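PDB 6W0P: kojibiose phosphorylase from Gut metagenome, which belongs to glycoside hydrolase family 65, with an N-terminal domain, a central catalytic domain and a small C-terminal domain rich in beta strands. Local coordinates for residues L683-L692 and F705-V716. Numbering follows the deposited sequence.
Sequences LMIKNDILNL and FKITFKNHLLTV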
loop_
_atom_site.group_PDB
_atom_site.type_symbol
_atom_site.label_atom_id
_atom_site.label_comp_id
_atom_site.label_asym_id
_atom_site.label_seq_id
_atom_site.Cartn_x
_atom_site.Cartn_y
_atom_site.Cartn_z
ATOM N N LEU A 683 8.249 1.321 41.437
ATOM C CA LEU A 683 7.110 0.438 41.782
ATOM C C LEU A 683 7.177 -0.869 40.971
ATOM O O LEU A 683 7.438 -0.838 39.756
ATOM C CB LEU A 683 5.797 1.181 41.531
ATOM C CG LEU A 683 4.553 0.302 41.628
ATOM C CD1 LEU A 683 4.308 -0.125 43.054
ATOM C CD2 LEU A 683 3.347 1.034 41.070
ATOM N N MET A 684 6.969 -1.988 41.652
ATOM C CA MET A 684 6.899 -3.341 41.052
ATOM C C MET A 684 6.208 -4.274 42.053
ATOM O O MET A 684 6.535 -4.226 43.273
ATOM C CB MET A 684 8.319 -3.820 40.715
ATOM C CG MET A 684 8.410 -5.196 40.091
ATOM S SD MET A 684 10.147 -5.734 39.778
ATOM C CE MET A 684 10.795 -5.954 41.433
ATOM N N ILE A 685 5.265 -5.079 41.572
ATOM C CA ILE A 685 4.658 -6.199 42.352
ATOM C C ILE A 685 5.427 -7.480 42.015
ATOM O O ILE A 685 5.411 -7.890 40.862
ATOM C CB ILE A 685 3.157 -6.360 42.053
ATOM C CG1 ILE A 685 2.403 -5.032 42.111
ATOM C CG2 ILE A 685 2.533 -7.422 42.956
ATOM C CD1 ILE A 685 2.431 -4.350 43.455
ATOM N N LYS A 686 6.069 -8.091 42.999
ATOM C CA LYS A 686 6.783 -9.391 42.855
ATOM C C LYS A 686 6.274 -10.356 43.931
ATOM O O LYS A 686 6.235 -9.942 45.122
ATOM C CB LYS A 686 8.297 -9.188 42.967
ATOM C CG LYS A 686 9.124 -10.342 42.426
ATOM C CD LYS A 686 10.628 -10.091 42.485
ATOM C CE LYS A 686 11.430 -11.245 41.909
ATOM N NZ LYS A 686 12.809 -11.289 42.460
ATOM N N ASN A 687 5.899 -11.573 43.507
ATOM C CA ASN A 687 5.273 -12.626 44.350
ATOM C C ASN A 687 4.204 -11.969 45.224
ATOM O O ASN A 687 4.177 -12.253 46.436
ATOM C CB ASN A 687 6.311 -13.367 45.203
ATOM C CG ASN A 687 7.435 -13.939 44.362
ATOM O OD1 ASN A 687 7.208 -14.413 43.248
ATOM N ND2 ASN A 687 8.654 -13.908 44.886
ATOM N N ASP A 688 3.402 -11.067 44.644
ATOM C CA ASP A 688 2.207 -10.481 45.308
ATOM C C ASP A 688 2.626 -9.596 46.495
ATOM O O ASP A 688 1.804 -9.428 47.410
ATOM C CB ASP A 688 1.264 -11.606 45.746
ATOM C CG ASP A 688 -0.155 -11.126 45.941
ATOM O OD1 ASP A 688 -0.581 -10.306 45.124
ATOM O OD2 ASP A 688 -0.805 -11.555 46.911
ATOM N N ILE A 689 3.852 -9.057 46.469
ATOM C CA ILE A 689 4.412 -8.097 47.469
ATOM C C ILE A 689 4.758 -6.814 46.711
ATOM O O ILE A 689 5.504 -6.894 45.720
ATOM C CB ILE A 689 5.682 -8.638 48.165
ATOM C CG1 ILE A 689 5.543 -10.053 48.748
ATOM C CG2 ILE A 689 6.177 -7.639 49.186
ATOM C CD1 ILE A 689 4.671 -10.160 49.974
ATOM N N LEU A 690 4.291 -5.663 47.189
ATOM C CA LEU A 690 4.643 -4.357 46.592
ATOM C C LEU A 690 6.099 -4.025 46.933
ATOM O O LEU A 690 6.445 -4.029 48.134
ATOM C CB LEU A 690 3.677 -3.288 47.113
ATOM C CG LEU A 690 3.818 -1.912 46.472
ATOM C CD1 LEU A 690 2.458 -1.376 46.070
ATOM C CD2 LEU A 690 4.505 -0.947 47.412
ATOM N N ASN A 691 6.877 -3.703 45.900
ATOM C CA ASN A 691 8.278 -3.241 45.970
ATOM C C ASN A 691 8.355 -1.769 45.547
ATOM O O ASN A 691 7.651 -1.369 44.595
ATOM C CB ASN A 691 9.209 -4.062 45.071
ATOM C CG ASN A 691 9.497 -5.469 45.562
ATOM O OD1 ASN A 691 10.649 -5.796 45.799
ATOM N ND2 ASN A 691 8.473 -6.300 45.707
ATOM N N LEU A 692 9.224 -1.011 46.216
ATOM C CA LEU A 692 9.637 0.368 45.846
ATOM C C LEU A 692 11.163 0.435 45.897
ATOM O O LEU A 692 11.736 -0.247 46.766
ATOM C CB LEU A 692 9.037 1.368 46.839
ATOM C CG LEU A 692 7.510 1.434 46.881
ATOM C CD1 LEU A 692 7.047 2.349 48.013
ATOM C CD2 LEU A 692 6.965 1.922 45.556
ATOM N N PHE A 705 3.680 10.587 45.356
ATOM C CA PHE A 705 2.617 9.917 44.574
ATOM C C PHE A 705 1.741 9.099 45.518
ATOM O O PHE A 705 2.182 8.818 46.649
ATOM C CB PHE A 705 3.192 9.076 43.438
ATOM C CG PHE A 705 4.065 7.914 43.831
ATOM C CD1 PHE A 705 3.522 6.662 44.074
ATOM C CD2 PHE A 705 5.443 8.047 43.844
ATOM C CE1 PHE A 705 4.336 5.590 44.408
ATOM C CE2 PHE A 705 6.255 6.974 44.181
ATOM C CZ PHE A 705 5.700 5.750 44.457
ATOM N N LYS A 706 0.515 8.809 45.069
ATOM C CA LYS A 706 -0.508 8.014 45.786
ATOM C C LYS A 706 -1.004 6.908 44.854
ATOM O O LYS A 706 -1.281 7.207 43.658
ATOM C CB LYS A 706 -1.652 8.907 46.249
ATOM C CG LYS A 706 -1.274 9.947 47.296
ATOM C CD LYS A 706 -2.453 10.804 47.690
ATOM C CE LYS A 706 -2.115 11.923 48.643
ATOM N NZ LYS A 706 -2.154 11.451 50.046
ATOM N N ILE A 707 -1.090 5.692 45.387
ATOM C CA ILE A 707 -1.548 4.454 44.704
ATOM C C ILE A 707 -2.266 3.580 45.732
ATOM O O ILE A 707 -2.000 3.697 46.948
ATOM C CB ILE A 707 -0.397 3.667 44.045
ATOM C CG1 ILE A 707 0.654 3.215 45.056
ATOM C CG2 ILE A 707 0.215 4.454 42.904
ATOM C CD1 ILE A 707 1.815 2.469 44.441
ATOM N N THR A 708 -3.140 2.723 45.242
ATOM C CA THR A 708 -3.948 1.790 46.058
ATOM C C THR A 708 -3.601 0.363 45.639
ATOM O O THR A 708 -3.702 0.038 44.434
ATOM C CB THR A 708 -5.445 2.078 45.917
ATOM O OG1 THR A 708 -5.609 3.413 46.397
ATOM C CG2 THR A 708 -6.322 1.101 46.677
ATOM N N PHE A 709 -3.206 -0.435 46.618
ATOM C CA PHE A 709 -2.942 -1.873 46.466
ATOM C C PHE A 709 -3.535 -2.588 47.676
ATOM O O PHE A 709 -3.277 -2.140 48.836
ATOM C CB PHE A 709 -1.435 -2.070 46.318
ATOM C CG PHE A 709 -1.031 -3.501 46.102
ATOM C CD1 PHE A 709 -1.491 -4.195 45.003
ATOM C CD2 PHE A 709 -0.171 -4.135 46.974
ATOM C CE1 PHE A 709 -1.105 -5.511 44.779
ATOM C CE2 PHE A 709 0.204 -5.458 46.757
ATOM C CZ PHE A 709 -0.268 -6.144 45.663
ATOM N N LYS A 710 -4.266 -3.665 47.409
ATOM C CA LYS A 710 -4.947 -4.509 48.422
ATOM C C LYS A 710 -5.735 -3.618 49.387
ATOM O O LYS A 710 -5.622 -3.809 50.612
ATOM C CB LYS A 710 -3.931 -5.355 49.182
ATOM C CG LYS A 710 -3.193 -6.391 48.347
ATOM C CD LYS A 710 -2.577 -7.460 49.234
ATOM C CE LYS A 710 -1.568 -8.341 48.538
ATOM N NZ LYS A 710 -2.225 -9.514 47.927
ATOM N N ASN A 711 -6.489 -2.676 48.817
ATOM C CA ASN A 711 -7.418 -1.729 49.487
ATOM C C ASN A 711 -6.637 -0.814 50.424
ATOM O O ASN A 711 -7.284 -0.247 51.320
ATOM C CB ASN A 711 -8.531 -2.453 50.241
ATOM C CG ASN A 711 -9.443 -3.240 49.325
ATOM O OD1 ASN A 711 -9.836 -2.757 48.269
ATOM N ND2 ASN A 711 -9.780 -4.456 49.704
ATOM N N HIS A 712 -5.313 -0.679 50.240
ATOM C CA HIS A 712 -4.491 0.291 51.003
ATOM C C HIS A 712 -4.199 1.494 50.120
ATOM O O HIS A 712 -3.451 1.333 49.149
ATOM C CB HIS A 712 -3.176 -0.305 51.502
ATOM C CG HIS A 712 -3.317 -1.507 52.368
ATOM N ND1 HIS A 712 -3.665 -1.411 53.688
ATOM C CD2 HIS A 712 -3.122 -2.818 52.107
ATOM C CE1 HIS A 712 -3.696 -2.624 54.211
ATOM N NE2 HIS A 712 -3.370 -3.504 53.261
ATOM N N LEU A 713 -4.748 2.649 50.480
ATOM C CA LEU A 713 -4.396 3.923 49.832
ATOM C C LEU A 713 -3.043 4.379 50.367
ATOM O O LEU A 713 -2.999 4.855 51.515
ATOM C CB LEU A 713 -5.482 4.965 50.095
ATOM C CG LEU A 713 -5.207 6.346 49.486
ATOM C CD1 LEU A 713 -4.773 6.220 48.024
ATOM C CD2 LEU A 713 -6.437 7.246 49.609
ATOM N N LEU A 714 -1.996 4.224 49.564
ATOM C CA LEU A 714 -0.585 4.493 49.967
ATOM C C LEU A 714 -0.141 5.875 49.491
ATOM O O LEU A 714 -0.336 6.176 48.294
ATOM C CB LEU A 714 0.330 3.441 49.348
ATOM C CG LEU A 714 0.002 2.006 49.700
ATOM C CD1 LEU A 714 0.735 1.070 48.767
ATOM C CD2 LEU A 714 0.345 1.714 51.154
ATOM N N THR A 715 0.496 6.630 50.386
ATOM C CA THR A 715 1.221 7.892 50.104
ATOM C C THR A 715 2.722 7.658 50.283
ATOM O O THR A 715 3.145 7.259 51.380
ATOM C CB THR A 715 0.743 9.040 50.997
ATOM O OG1 THR A 715 -0.666 9.216 50.841
ATOM C CG2 THR A 715 1.442 10.341 50.685
ATOM N N VAL A 716 3.473 7.933 49.221
ATOM C CA VAL A 716 4.932 7.741 49.121
ATOM C C VAL A 716 5.522 9.102 48.812
ATOM O O VAL A 716 5.292 9.583 47.712
ATOM C CB VAL A 716 5.310 6.704 48.052
ATOM C CG1 VAL A 716 6.814 6.537 47.985
ATOM C CG2 VAL A 716 4.622 5.363 48.266
#
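Lys710 NZ donates a hydrogen bond to Asp688 OD2 at 2.7 Å, within a salt bridge. The ammonium group meets the carboxylate from above its plane, 37° out of it. Each partner belongs to a type I' turn, one from Lys686 to Ile689 and the other from Phe709 to His712. The bridge joins the tips of two beta hairpins. Both residues are exposed, so solvent probably weakens the attraction.

Away from the turns the contact is apolar and buried. With CG of Phe709 anti to the backbone N (chi1 -178°), the ring is sandwiched: Ile685 CD1 forms a CH-pi contact over the centre of one face, 3.9 Å from the ring centroid, and Lys710 CG covers the other. Leu690 lies alongside the ring, with CB and CD1 each 3.9 Å from Phe709 CD2. Its CD1 methyl also lies 4.0 Å from Leu714 CD1. Leu683 and Ile707 meet tip to tip, their CD1 atoms 3.9 Å apart. Leu692 uses both branches: CD1 meets Val716 CG2 at 3.9 Å, while CD2 lies at the edge of the Phe705 ring, 4.2 Å from CZ.

No backbone hydrogen bond links the hairpins. They belong to separate sheets that pack face to face through side chains, as in a beta sandwich, in the family 65 C-terminal domain. Strands 689-692 and 705-709 run nearly antiparallel at 159°. Strand 733-737 extends the first hairpin's sheet, and its Ile735 touches Leu690 and Leu692. Strands 303-305 and 722-726 flank the second hairpin. Helix 666-680 borders the apolar layer, with Val677 against Leu683 and Phe705, and Trp673 against Ile707.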